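Local coordinates for long form salivary protein D7L1 (Aedes aegypti, PDB 3DXL) that binds and sequesters host biogenic amines and leukotrienes in two separate pockets, modulating blood feeding by female mosquitoes on vertebrates, at residues D5-L10 / I146-K150; T14-E18 / Y274-L278; V228-K233 / H246-L251; L206-K212 / L225-L229. All blocks are in the same frame, centred on the assembly; numbering follows the deposited sequence.

Contact 1: D5-L10 / I146-K150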
loop_
_atom_site.group_PDB
_atom_site.type_symbol
_atom_site.label_atom_id
_atom_site.label_comp_id
_atom_site.label_asym_id
_atom_site.label_seq_id
_atom_site.Cartn_x
_atom_site.Cartn_y
_atom_site.Cartn_z
ATOM N N ASP A 5 3.702 -2.901 -9.371
ATOM C CA ASP A 5 3.079 -4.169 -9.682
ATOM C C ASP A 5 1.578 -4.111 -9.359
ATOM O O ASP A 5 1.087 -3.078 -8.884
ATOM C CB ASP A 5 3.828 -5.347 -9.011
ATOM C CG ASP A 5 3.647 -5.416 -7.491
ATOM O OD1 ASP A 5 2.628 -4.926 -6.967
ATOM O OD2 ASP A 5 4.533 -6.011 -6.832
ATOM N N PRO A 6 0.826 -5.175 -9.673
ATOM C CA PRO A 6 -0.619 -5.103 -9.428
ATOM C C PRO A 6 -1.033 -4.816 -7.986
ATOM O O PRO A 6 -2.011 -4.091 -7.761
ATOM C CB PRO A 6 -1.119 -6.472 -9.885
ATOM C CG PRO A 6 -0.151 -6.833 -10.974
ATOM C CD PRO A 6 1.181 -6.402 -10.413
ATOM N N GLU A 7 -0.301 -5.386 -7.026
ATOM C CA GLU A 7 -0.567 -5.168 -5.607
ATOM C C GLU A 7 -0.305 -3.718 -5.230
ATOM O O GLU A 7 -1.047 -3.116 -4.443
ATOM C CB GLU A 7 0.301 -6.105 -4.766
ATOM C CG GLU A 7 0.099 -5.972 -3.254
ATOM C CD GLU A 7 0.856 -4.802 -2.624
ATOM O OE1 GLU A 7 1.885 -4.361 -3.175
ATOM O OE2 GLU A 7 0.451 -4.359 -1.526
ATOM N N GLU A 8 0.753 -3.152 -5.795
ATOM C CA GLU A 8 1.116 -1.776 -5.488
ATOM C C GLU A 8 0.068 -0.795 -5.996
ATOM O O GLU A 8 -0.245 0.182 -5.320
ATOM C CB GLU A 8 2.509 -1.440 -6.012
ATOM C CG GLU A 8 3.607 -2.150 -5.222
ATOM C CD GLU A 8 4.982 -2.015 -5.830
ATOM O OE1 GLU A 8 5.132 -2.272 -7.043
ATOM O OE2 GLU A 8 5.938 -1.701 -5.091
ATOM N N MET A 9 -0.481 -1.061 -7.182
ATOM C CA MET A 9 -1.561 -0.224 -7.702
ATOM C C MET A 9 -2.856 -0.441 -6.931
ATOM O O MET A 9 -3.566 0.516 -6.640
ATOM C CB MET A 9 -1.762 -0.422 -9.207
ATOM C CG MET A 9 -0.565 0.025 -10.031
ATOM S SD MET A 9 0.002 1.718 -9.680
ATOM C CE MET A 9 -1.498 2.660 -9.857
ATOM N N LEU A 10 -3.133 -1.688 -6.553
ATOM C CA LEU A 10 -4.319 -1.959 -5.753
ATOM C C LEU A 10 -4.222 -1.207 -4.423
ATOM O O LEU A 10 -5.202 -0.620 -3.949
ATOM C CB LEU A 10 -4.501 -3.461 -5.510
ATOM C CG LEU A 10 -5.769 -3.869 -4.755
ATOM C CD1 LEU A 10 -7.062 -3.551 -5.541
ATOM C CD2 LEU A 10 -5.687 -5.339 -4.415
ATOM N N ILE A 146 3.882 -12.746 -5.255
ATOM C CA ILE A 146 3.239 -11.465 -4.978
ATOM C C ILE A 146 2.094 -11.726 -4.009
ATOM O O ILE A 146 1.466 -12.785 -4.044
ATOM C CB ILE A 146 2.731 -10.777 -6.280
ATOM C CG1 ILE A 146 2.391 -9.301 -6.025
ATOM C CG2 ILE A 146 1.551 -11.542 -6.870
ATOM C CD1 ILE A 146 1.999 -8.528 -7.273
ATOM N N ARG A 147 1.814 -10.757 -3.145
ATOM C CA ARG A 147 0.613 -10.865 -2.338
ATOM C C ARG A 147 -0.600 -10.865 -3.287
ATOM O O ARG A 147 -0.748 -9.980 -4.145
ATOM C CB ARG A 147 0.532 -9.715 -1.347
ATOM C CG ARG A 147 -0.730 -9.677 -0.512
ATOM C CD ARG A 147 -1.782 -8.750 -1.104
ATOM N NE ARG A 147 -2.986 -8.773 -0.278
ATOM C CZ ARG A 147 -4.163 -8.281 -0.650
ATOM N NH1 ARG A 147 -5.195 -8.362 0.178
ATOM N NH2 ARG A 147 -4.300 -7.683 -1.841
ATOM N N GLN A 148 -1.469 -11.856 -3.130
ATOM C CA GLN A 148 -2.634 -12.042 -3.997
ATOM C C GLN A 148 -3.833 -11.297 -3.442
ATOM O O GLN A 148 -3.884 -10.959 -2.256
ATOM C CB GLN A 148 -2.961 -13.533 -4.130
ATOM C CG GLN A 148 -1.892 -14.347 -4.824
ATOM C CD GLN A 148 -1.909 -14.193 -6.332
ATOM O OE1 GLN A 148 -2.966 -14.017 -6.945
ATOM N NE2 GLN A 148 -0.735 -14.267 -6.937
ATOM N N LYS A 149 -4.810 -11.016 -4.295
ATOM C CA LYS A 149 -6.030 -10.395 -3.804
ATOM C C LYS A 149 -6.646 -11.263 -2.714
ATOM O O LYS A 149 -6.674 -12.489 -2.823
ATOM C CB LYS A 149 -7.018 -10.156 -4.949
ATOM C CG LYS A 149 -6.492 -9.166 -5.980
ATOM C CD LYS A 149 -7.489 -8.878 -7.091
ATOM C CE LYS A 149 -8.444 -7.780 -6.689
ATOM N NZ LYS A 149 -9.273 -7.388 -7.854
ATOM N N LYS A 150 -7.115 -10.607 -1.659
ATOM C CA LYS A 150 -7.774 -11.249 -0.517
ATOM C C LYS A 150 -6.818 -12.080 0.356
ATOM O O LYS A 150 -7.269 -12.877 1.194
ATOM C CB LYS A 150 -8.993 -12.081 -0.956
ATOM C CG LYS A 150 -10.025 -11.329 -1.807
ATOM C CD LYS A 150 -10.771 -10.241 -1.029
ATOM C CE LYS A 150 -11.719 -10.821 0.030
ATOM N NZ LYS A 150 -12.793 -11.709 -0.520
#

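Contact 2: T14-E18 / Y274-L278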
loop_
_atom_site.group_PDB
_atom_site.type_symbol
_atom_site.label_atom_id
_atom_site.label_comp_id
_atom_site.label_asym_id
_atom_site.label_seq_id
_atom_site.Cartn_x
_atom_site.Cartn_y
_atom_site.Cartn_z
ATOM N N THR A 14 -7.028 1.668 -3.489
ATOM C CA THR A 14 -7.854 1.449 -2.305
ATOM C C THR A 14 -7.553 2.428 -1.175
ATOM O O THR A 14 -8.487 2.885 -0.511
ATOM C CB THR A 14 -7.810 -0.017 -1.811
ATOM O OG1 THR A 14 -6.462 -0.390 -1.513
ATOM C CG2 THR A 14 -8.400 -0.947 -2.867
ATOM N N ARG A 15 -6.277 2.763 -0.964
ATOM C CA ARG A 15 -5.919 3.771 0.034
ATOM C C ARG A 15 -6.538 5.125 -0.317
ATOM O O ARG A 15 -7.116 5.800 0.533
ATOM C CB ARG A 15 -4.400 3.892 0.198
ATOM C CG ARG A 15 -3.925 5.069 1.055
ATOM C CD ARG A 15 -4.457 5.050 2.501
ATOM N NE ARG A 15 -4.085 3.839 3.235
ATOM C CZ ARG A 15 -2.923 3.669 3.856
ATOM N NH1 ARG A 15 -2.005 4.632 3.870
ATOM N NH2 ARG A 15 -2.683 2.523 4.479
ATOM N N CYS A 16 -6.429 5.517 -1.580
ATOM C CA CYS A 16 -6.965 6.800 -1.997
ATOM C C CYS A 16 -8.491 6.835 -1.891
ATOM O O CYS A 16 -9.060 7.865 -1.517
ATOM C CB CYS A 16 -6.482 7.121 -3.402
ATOM S SG CYS A 16 -4.722 7.533 -3.442
ATOM N N MET A 17 -9.158 5.709 -2.163
ATOM C CA MET A 17 -10.601 5.652 -1.966
ATOM C C MET A 17 -10.954 5.710 -0.484
ATOM O O MET A 17 -11.866 6.437 -0.092
ATOM C CB MET A 17 -11.212 4.420 -2.625
ATOM C CG MET A 17 -11.249 4.544 -4.133
ATOM S SD MET A 17 -12.240 3.283 -4.926
ATOM C CE MET A 17 -11.118 1.890 -4.781
ATOM N N GLU A 18 -10.211 4.971 0.349
ATOM C CA GLU A 18 -10.463 4.986 1.793
ATOM C C GLU A 18 -10.387 6.409 2.349
ATOM O O GLU A 18 -11.218 6.813 3.165
ATOM C CB GLU A 18 -9.490 4.053 2.516
ATOM C CG GLU A 18 -9.842 3.856 3.993
ATOM C CD GLU A 18 -8.981 2.820 4.679
ATOM O OE1 GLU A 18 -8.705 1.764 4.086
ATOM O OE2 GLU A 18 -8.603 3.048 5.841
ATOM N N TYR A 274 -7.974 -5.290 0.815
ATOM C CA TYR A 274 -7.536 -3.910 0.662
ATOM C C TYR A 274 -8.719 -2.933 0.691
ATOM O O TYR A 274 -8.604 -1.841 1.247
ATOM C CB TYR A 274 -6.668 -3.741 -0.585
ATOM C CG TYR A 274 -5.222 -4.173 -0.404
ATOM C CD1 TYR A 274 -4.818 -4.983 0.673
ATOM C CD2 TYR A 274 -4.255 -3.783 -1.323
ATOM C CE1 TYR A 274 -3.498 -5.363 0.827
ATOM C CE2 TYR A 274 -2.937 -4.170 -1.190
ATOM C CZ TYR A 274 -2.561 -4.972 -0.102
ATOM O OH TYR A 274 -1.252 -5.362 0.047
ATOM N N ALA A 275 -9.871 -3.364 0.172
ATOM C CA ALA A 275 -11.116 -2.590 0.219
ATOM C C ALA A 275 -11.903 -2.731 1.532
ATOM O O ALA A 275 -13.089 -2.404 1.576
ATOM C CB ALA A 275 -12.005 -2.944 -0.976
ATOM N N PHE A 276 -11.236 -3.195 2.599
ATOM C CA PHE A 276 -11.828 -3.394 3.939
ATOM C C PHE A 276 -12.834 -2.319 4.366
ATOM O O PHE A 276 -13.935 -2.632 4.826
ATOM C CB PHE A 276 -10.694 -3.480 4.965
ATOM C CG PHE A 276 -11.134 -3.846 6.357
ATOM C CD1 PHE A 276 -11.201 -5.178 6.744
ATOM C CD2 PHE A 276 -11.444 -2.861 7.289
ATOM C CE1 PHE A 276 -11.577 -5.524 8.035
ATOM C CE2 PHE A 276 -11.830 -3.206 8.587
ATOM C CZ PHE A 276 -11.894 -4.538 8.952
ATOM N N ASN A 277 -12.439 -1.055 4.231
ATOM C CA ASN A 277 -13.237 0.070 4.714
ATOM C C ASN A 277 -14.050 0.787 3.650
ATOM O O ASN A 277 -14.671 1.813 3.949
ATOM C CB ASN A 277 -12.333 1.079 5.426
ATOM C CG ASN A 277 -12.069 0.710 6.875
ATOM O OD1 ASN A 277 -12.968 0.252 7.572
ATOM N ND2 ASN A 277 -10.844 0.946 7.343
ATOM N N LEU A 278 -14.061 0.271 2.423
ATOM C CA LEU A 278 -14.634 1.052 1.325
ATOM C C LEU A 278 -16.167 1.101 1.285
ATOM O O LEU A 278 -16.732 2.190 1.208
ATOM C CB LEU A 278 -14.016 0.693 -0.033
ATOM C CG LEU A 278 -12.491 0.808 -0.110
ATOM C CD1 LEU A 278 -12.026 0.658 -1.549
ATOM C CD2 LEU A 278 -11.983 2.103 0.480
HETATM O O HOH W 1 -10.263 -0.067 2.729
#

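Contact 3: V228-K233 / H246-L251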
loop_
_atom_site.group_PDB
_atom_site.type_symbol
_atom_site.label_atom_id
_atom_site.label_comp_id
_atom_site.label_asym_id
_atom_site.label_seq_id
_atom_site.Cartn_x
_atom_site.Cartn_y
_atom_site.Cartn_z
ATOM N N VAL A 228 8.892 7.441 20.892
ATOM C CA VAL A 228 9.582 6.163 20.744
ATOM C C VAL A 228 10.259 6.050 19.375
ATOM O O VAL A 228 11.409 5.656 19.271
ATOM C CB VAL A 228 8.625 4.972 20.970
ATOM C CG1 VAL A 228 9.225 3.675 20.425
ATOM C CG2 VAL A 228 8.285 4.825 22.458
ATOM N N LEU A 229 9.545 6.418 18.318
ATOM C CA LEU A 229 10.127 6.304 16.988
ATOM C C LEU A 229 11.293 7.255 16.771
ATOM O O LEU A 229 12.246 6.907 16.078
ATOM C CB LEU A 229 9.071 6.471 15.898
ATOM C CG LEU A 229 8.192 5.241 15.664
ATOM C CD1 LEU A 229 7.094 5.601 14.670
ATOM C CD2 LEU A 229 9.003 4.041 15.169
ATOM N N ASN A 230 11.216 8.440 17.376
ATOM C CA ASN A 230 12.327 9.390 17.327
ATOM C C ASN A 230 13.578 8.785 17.963
ATOM O O ASN A 230 14.677 8.889 17.406
ATOM C CB ASN A 230 11.954 10.731 17.977
ATOM C CG ASN A 230 11.031 11.581 17.097
ATOM O OD1 ASN A 230 10.939 11.374 15.886
ATOM N ND2 ASN A 230 10.341 12.534 17.713
ATOM N N ASP A 231 13.403 8.133 19.115
ATOM C CA ASP A 231 14.503 7.434 19.779
ATOM C C ASP A 231 15.023 6.267 18.938
ATOM O O ASP A 231 16.231 6.102 18.792
ATOM C CB ASP A 231 14.089 6.957 21.174
ATOM C CG ASP A 231 14.260 8.030 22.241
ATOM O OD1 ASP A 231 14.344 9.230 21.897
ATOM O OD2 ASP A 231 14.317 7.668 23.435
ATOM N N CYS A 232 14.112 5.478 18.368
ATOM C CA CYS A 232 14.495 4.364 17.486
ATOM C C CYS A 232 15.277 4.874 16.273
ATOM O O CYS A 232 16.269 4.265 15.864
ATOM C CB CYS A 232 13.269 3.582 16.989
ATOM S SG CYS A 232 12.241 2.773 18.251
ATOM N N LYS A 233 14.820 5.997 15.710
ATOM C CA LYS A 233 15.471 6.611 14.553
ATOM C C LYS A 233 16.860 7.128 14.901
ATOM O O LYS A 233 17.766 7.055 14.078
ATOM C CB LYS A 233 14.607 7.727 13.951
ATOM C CG LYS A 233 15.211 8.354 12.697
ATOM C CD LYS A 233 14.157 8.794 11.688
ATOM C CE LYS A 233 14.769 8.939 10.297
ATOM N NZ LYS A 233 16.070 9.672 10.296
ATOM N N HIS A 246 15.073 -3.496 12.501
ATOM C CA HIS A 246 15.394 -2.578 13.583
ATOM C C HIS A 246 14.158 -1.903 14.166
ATOM O O HIS A 246 13.983 -1.857 15.386
ATOM C CB HIS A 246 16.387 -1.513 13.126
ATOM C CG HIS A 246 16.570 -0.405 14.114
ATOM N ND1 HIS A 246 17.352 -0.534 15.243
ATOM C CD2 HIS A 246 16.069 0.853 14.142
ATOM C CE1 HIS A 246 17.327 0.599 15.921
ATOM N NE2 HIS A 246 16.552 1.455 15.279
ATOM N N TYR A 247 13.310 -1.352 13.296
ATOM C CA TYR A 247 12.141 -0.649 13.787
ATOM C C TYR A 247 11.120 -1.594 14.399
ATOM O O TYR A 247 10.510 -1.267 15.422
ATOM C CB TYR A 247 11.531 0.227 12.690
ATOM C CG TYR A 247 12.307 1.510 12.500
ATOM C CD1 TYR A 247 12.215 2.541 13.428
ATOM C CD2 TYR A 247 13.153 1.681 11.410
ATOM C CE1 TYR A 247 12.930 3.713 13.271
ATOM C CE2 TYR A 247 13.875 2.866 11.240
ATOM C CZ TYR A 247 13.756 3.863 12.176
ATOM O OH TYR A 247 14.456 5.033 12.022
ATOM N N TYR A 248 10.948 -2.759 13.779
ATOM C CA TYR A 248 10.063 -3.772 14.350
ATOM C C TYR A 248 10.494 -4.158 15.776
ATOM O O TYR A 248 9.694 -4.093 16.713
ATOM C CB TYR A 248 10.010 -4.998 13.437
ATOM C CG TYR A 248 9.193 -6.138 13.992
ATOM C CD1 TYR A 248 7.802 -6.074 14.020
ATOM C CD2 TYR A 248 9.813 -7.275 14.528
ATOM C CE1 TYR A 248 7.039 -7.125 14.548
ATOM C CE2 TYR A 248 9.063 -8.327 15.053
ATOM C CZ TYR A 248 7.683 -8.243 15.059
ATOM O OH TYR A 248 6.925 -9.270 15.573
ATOM N N LYS A 249 11.764 -4.522 15.917
ATOM C CA LYS A 249 12.320 -4.905 17.215
ATOM C C LYS A 249 12.175 -3.767 18.225
ATOM O O LYS A 249 11.746 -3.977 19.361
ATOM C CB LYS A 249 13.784 -5.266 17.036
ATOM C CG LYS A 249 14.529 -5.545 18.338
ATOM C CD LYS A 249 15.931 -6.033 18.062
ATOM C CE LYS A 249 16.773 -6.142 19.338
ATOM N NZ LYS A 249 16.337 -7.237 20.266
ATOM N N CYS A 250 12.532 -2.556 17.803
ATOM C CA CYS A 250 12.466 -1.395 18.669
ATOM C C CYS A 250 11.050 -1.178 19.193
ATOM O O CYS A 250 10.845 -1.010 20.391
ATOM C CB CYS A 250 12.974 -0.157 17.935
ATOM S SG CYS A 250 13.381 1.241 18.993
ATOM N N LEU A 251 10.065 -1.211 18.296
ATOM C CA LEU A 251 8.677 -1.019 18.689
ATOM C C LEU A 251 8.194 -2.115 19.640
ATOM O O LEU A 251 7.553 -1.823 20.653
ATOM C CB LEU A 251 7.772 -0.929 17.459
ATOM C CG LEU A 251 7.859 0.413 16.719
ATOM C CD1 LEU A 251 7.370 0.269 15.290
ATOM C CD2 LEU A 251 7.066 1.467 17.460
#

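Contact 4: L206-K212 / L225-L229. Unlike the reference sequence in segment 225-229: Glu-227 (reference Lys).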
loop_
_atom_site.group_PDB
_atom_site.type_symbol
_atom_site.label_atom_id
_atom_site.label_comp_id
_atom_site.label_asym_id
_atom_site.label_seq_id
_atom_site.Cartn_x
_atom_site.Cartn_y
_atom_site.Cartn_z
ATOM N N LEU A 206 11.842 4.932 7.218
ATOM C CA LEU A 206 10.694 4.898 8.113
ATOM C C LEU A 206 9.612 5.875 7.654
ATOM O O LEU A 206 9.914 7.033 7.342
ATOM C CB LEU A 206 11.128 5.262 9.536
ATOM C CG LEU A 206 10.023 5.338 10.591
ATOM C CD1 LEU A 206 9.453 3.953 10.869
ATOM C CD2 LEU A 206 10.557 5.986 11.855
ATOM N N ASP A 207 8.362 5.412 7.618
ATOM C CA ASP A 207 7.223 6.299 7.387
ATOM C C ASP A 207 6.397 6.396 8.664
ATOM O O ASP A 207 5.490 5.590 8.904
ATOM C CB ASP A 207 6.371 5.819 6.210
ATOM C CG ASP A 207 5.279 6.813 5.831
ATOM O OD1 ASP A 207 4.964 7.719 6.630
ATOM O OD2 ASP A 207 4.740 6.686 4.716
ATOM N N VAL A 208 6.720 7.397 9.481
ATOM C CA VAL A 208 6.079 7.575 10.781
ATOM C C VAL A 208 4.566 7.745 10.638
ATOM O O VAL A 208 3.797 7.249 11.462
ATOM C CB VAL A 208 6.678 8.782 11.564
ATOM C CG1 VAL A 208 5.914 9.039 12.857
ATOM C CG2 VAL A 208 8.146 8.560 11.871
ATOM N N GLU A 209 4.141 8.452 9.590
ATOM C CA GLU A 209 2.721 8.705 9.395
ATOM C C GLU A 209 1.920 7.423 9.155
ATOM O O GLU A 209 0.780 7.324 9.590
ATOM C CB GLU A 209 2.482 9.735 8.285
ATOM C CG GLU A 209 2.963 11.154 8.631
ATOM C CD GLU A 209 2.420 11.675 9.960
ATOM O OE1 GLU A 209 1.231 11.442 10.269
ATOM O OE2 GLU A 209 3.190 12.338 10.693
ATOM N N GLU A 210 2.517 6.445 8.477
ATOM C CA GLU A 210 1.822 5.172 8.282
ATOM C C GLU A 210 1.627 4.417 9.607
ATOM O O GLU A 210 0.562 3.851 9.847
ATOM C CB GLU A 210 2.553 4.307 7.263
ATOM C CG GLU A 210 1.785 3.044 6.822
ATOM C CD GLU A 210 0.549 3.295 5.948
ATOM O OE1 GLU A 210 0.399 4.391 5.358
ATOM O OE2 GLU A 210 -0.270 2.361 5.840
ATOM N N VAL A 211 2.648 4.438 10.470
ATOM C CA VAL A 211 2.544 3.782 11.782
ATOM C C VAL A 211 1.475 4.490 12.611
ATOM O O VAL A 211 0.631 3.860 13.249
ATOM C CB VAL A 211 3.878 3.762 12.546
ATOM C CG1 VAL A 211 3.765 2.847 13.746
ATOM C CG2 VAL A 211 5.001 3.288 11.652
ATOM N N LYS A 212 1.494 5.820 12.563
ATOM C CA LYS A 212 0.506 6.617 13.282
ATOM C C LYS A 212 -0.913 6.321 12.825
ATOM O O LYS A 212 -1.829 6.253 13.635
ATOM C CB LYS A 212 0.791 8.112 13.138
ATOM C CG LYS A 212 2.001 8.574 13.937
ATOM C CD LYS A 212 2.411 10.001 13.572
ATOM C CE LYS A 212 1.319 10.995 13.911
ATOM N NZ LYS A 212 1.734 12.397 13.593
ATOM N N LEU A 225 4.090 7.198 20.762
ATOM C CA LEU A 225 4.654 6.490 19.619
ATOM C C LEU A 225 5.702 7.326 18.893
ATOM O O LEU A 225 6.776 6.847 18.564
ATOM C CB LEU A 225 3.546 6.102 18.644
ATOM C CG LEU A 225 3.997 5.615 17.263
ATOM C CD1 LEU A 225 4.734 4.276 17.332
ATOM C CD2 LEU A 225 2.815 5.515 16.317
ATOM N N GLU A 226 5.384 8.594 18.655
ATOM C CA GLU A 226 6.306 9.465 17.946
ATOM C C GLU A 226 7.620 9.616 18.703
ATOM O O GLU A 226 8.693 9.571 18.108
ATOM C CB GLU A 226 5.684 10.836 17.693
ATOM C CG GLU A 226 4.757 10.890 16.483
ATOM C CD GLU A 226 4.666 12.289 15.860
ATOM O OE1 GLU A 226 4.670 13.287 16.605
ATOM O OE2 GLU A 226 4.587 12.388 14.619
ATOM N N GLU A 227 7.532 9.771 20.024
ATOM C CA GLU A 227 8.723 9.867 20.863
ATOM C C GLU A 227 9.558 8.588 20.796
ATOM O O GLU A 227 10.773 8.632 20.628
ATOM C CB GLU A 227 8.327 10.181 22.306
ATOM C CG GLU A 227 7.763 11.583 22.480
ATOM C CD GLU A 227 7.082 11.813 23.817
ATOM O OE1 GLU A 227 6.775 10.834 24.536
ATOM O OE2 GLU A 227 6.840 12.992 24.138
ATOM N N VAL A 228 8.892 7.441 20.892
ATOM C CA VAL A 228 9.582 6.163 20.744
ATOM C C VAL A 228 10.259 6.050 19.375
ATOM O O VAL A 228 11.409 5.656 19.271
ATOM C CB VAL A 228 8.625 4.972 20.970
ATOM C CG1 VAL A 228 9.225 3.675 20.425
ATOM C CG2 VAL A 228 8.285 4.825 22.458
ATOM N N LEU A 229 9.545 6.418 18.318
ATOM C CA LEU A 229 10.127 6.304 16.988
ATOM C C LEU A 229 11.293 7.255 16.771
ATOM O O LEU A 229 12.246 6.907 16.078
ATOM C CB LEU A 229 9.071 6.471 15.898
ATOM C CG LEU A 229 8.192 5.241 15.664
ATOM C CD1 LEU A 229 7.094 5.601 14.670
ATOM C CD2 LEU A 229 9.003 4.041 15.169
HETATM O O HOH W 2 5.499 12.340 12.105
#

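Contact 1: D5-L10 / I146-K150
Ile-146 sends its CD1 methyl into the first turn of helix 6-20, where it lies 3.5 Å from CG of Asp-5 and 3.9 Å from CD of Pro-6, with CB of Glu-7 beside it. CG1 of Ile-146 stands anti to its backbone N (chi1 -165°) and CD1 continues the extended line, which carries the terminal methyl to the helix start. Next along, CG of Glu-7 meets CD of Arg-147 at 4.0 Å, aliphatic part against aliphatic part, the two chains crossing at about a right angle. Leu-10 CD2 comes to the edge of the guanidinium, close to its plane, 3.7 Å from NH2 of Arg-147, and also reaches CG of Lys-149, a residue of the leukotriene E4 site.

Behind this, a capping box steadies the helix start and the carboxylate of Asp-5: Glu-8 N donates to Asp-5 OD1 at 2.8 Å, and Asp-5 N returns a nearly straight bond (169°) to Glu-8 OE1. An aspartate suits this N-cap because its short carboxylate replaces the missing helical acceptor; Pro-6 suits the first turn, where a backbone N-H would lack a helical carbonyl partner. The polar ends point elsewhere, Glu-7 to Arg-198 and Tyr-274, Arg-147 NE to the carbonyl of Gln-151. The loop 146-150 thus packs on the start of helix 6-20, with helix 132-142 against Pro-6 and helix 153-161 against Glu-7 and Arg-147.

Contact 2: T14-E18 / Y274-L278
Leu-278 lies against Met-17 and Glu-18 of helix 6-20, in the N-terminal odorant-binding-protein-like part of the chain, as the last residue of a type I beta turn, Ala-275 to Leu-278. The turn carries its own bond from Leu-278 N to Ala-275 O.

Apolar contact centres on Leu-278, whose two methyls divide the work. CD2 presses on the helix backbone, 3.4 Å from Glu-18 N, while CD1 meets CE of Met-17 at 3.6 Å in one of the two conformers of that methionine, a contact the other may not keep. A branched leucine is well suited to serve both places. Helix 27-34 lies against the same two residues through Leu-31. At the other end Thr-14 lies against the base of Tyr-274, its OG1 3.5 Å and its CG2 4.0 Å from Tyr-274 CB. This hydroxyl is bonded to the carbonyl of Leu-10, which lets a polar residue stay buried here.

Polar contact falls to Glu-18, whose extended chain crosses to the turn. Asn-277 ND2 gives OE2 of Glu-18 a weak bond of 3.4 Å, the amide and carboxylate planes 86° apart; the firmer partner of that carboxylate is Arg-213, and Asn-277 OD1 accepts from the backbone N of Gln-282. A single water completes the bridge, donating to Glu-18 OE1 and to Tyr-274 O and accepting from Asn-277 N, each at 2.8 Å.

Contact 3: V228-K233 / H246-L251
The disulfide between Cys-232 and Cys-250 staples two helices of the C-terminal odorant-binding-protein-like part, 223-234 and 243-253, whose local axes approach to 10.1 Å, with 133° between their directions. The sulfurs are bonded at 2.0 Å with chi3 of -90°, the relaxed value for a disulfide. The two cysteines reach the bond differently: SG of Cys-232 lies anti to its carbonyl carbon, whereas SG of Cys-250 lies anti to its backbone N.

On one flank of the bridge, His-246 NE2 donates to Cys-232 O at 2.9 Å. The carbonyl oxygen lies almost in the imidazole plane and the bond is nearly straight (167°), although the donor stands above the carbonyl plane. The ring of Tyr-247 leans past the other helix, with CE1 3.7 Å from CB of Cys-232, and its OH comes 3.3 Å from Lys-233 CB on the way to its own hydrogen-bond partner, Glu-236. CD2 of His-246 lies over the centre of one face of that tyrosine ring. Toward Val-228 the interface becomes purely apolar, and Leu-229 CD2 touches both Tyr-247 CD1 at 3.9 Å and Leu-251 CD2 at 4.0 Å.

A covalent link, a histidine bond to the same cysteine and a tyrosine reaching across to Lys-233 tie the helices together, consistent with a durable joint in a secreted protein. The bond also implies that NE2 of His-246 carries a proton.

Contact 4: L206-K212 / L225-L229
OE2 of Glu-226 is gripped by two donors: Lys-212 NZ donates to it at 3.0 Å in a salt bridge, and a water donates at 2.7 Å. The ammonium stands well above the carboxylate plane, 67° out of it, yet the pair is still a hydrogen-bonded salt bridge. The same NZ pairs with Glu-209 OE2 at 3.2 Å, this time on the syn side and near the plane. A lysine fits here because its long chain, bent at chi3 (63°), crosses Glu-226 at a slant, CD 3.4 Å from OE2 of Glu-226, before the ammonium settles between two carboxylates.

Beneath these charges, helix 208-217 and the residues before it meet helix 223-234 through branched aliphatic groups. Val-211 CG1 packs against Leu-225 CD2 at 3.8 Å, and CG of Lys-212 lies on the same methyl. Leu-229, which also faces helix 243-253, turns CD1 to Val-208 CG1 at 4.1 Å and CD2 to Leu-206 CD2. Before the first helix, Asp-207 caps it with a weak bond from Glu-210 N to OD1.

The two glutamate oxygens, OE2 of Glu-209 and OE2 of Glu-226, are only 4.2 Å apart; the shared lysine and the water that donates to both probably offset their repulsion and help keep both carboxylates ionised.

Contacts 1 and 2 both use helix 6-20 and have centres 13 Å apart; their segments alternate along the chain, and Tyr-274 joins them by reaching Glu-7, Leu-10 and Arg-147. They bring the N-terminal helix against chain from the later half, near residues that bind leukotriene E4. Contacts 3 and 4 share helix 223-234, with centres 8 Å apart, in the second odorant-binding-protein-like region, nested inside the long loop that contact 2 closes. Contact 4 begins first, and contact 3 starts where it ends, at Val-228 and Leu-229. Contact 4 touches contact 2 through the Arg-15 to Glu-210 salt bridge. Contacts 1 and 2 probably help join the two halves, while 3 and 4 build up the second.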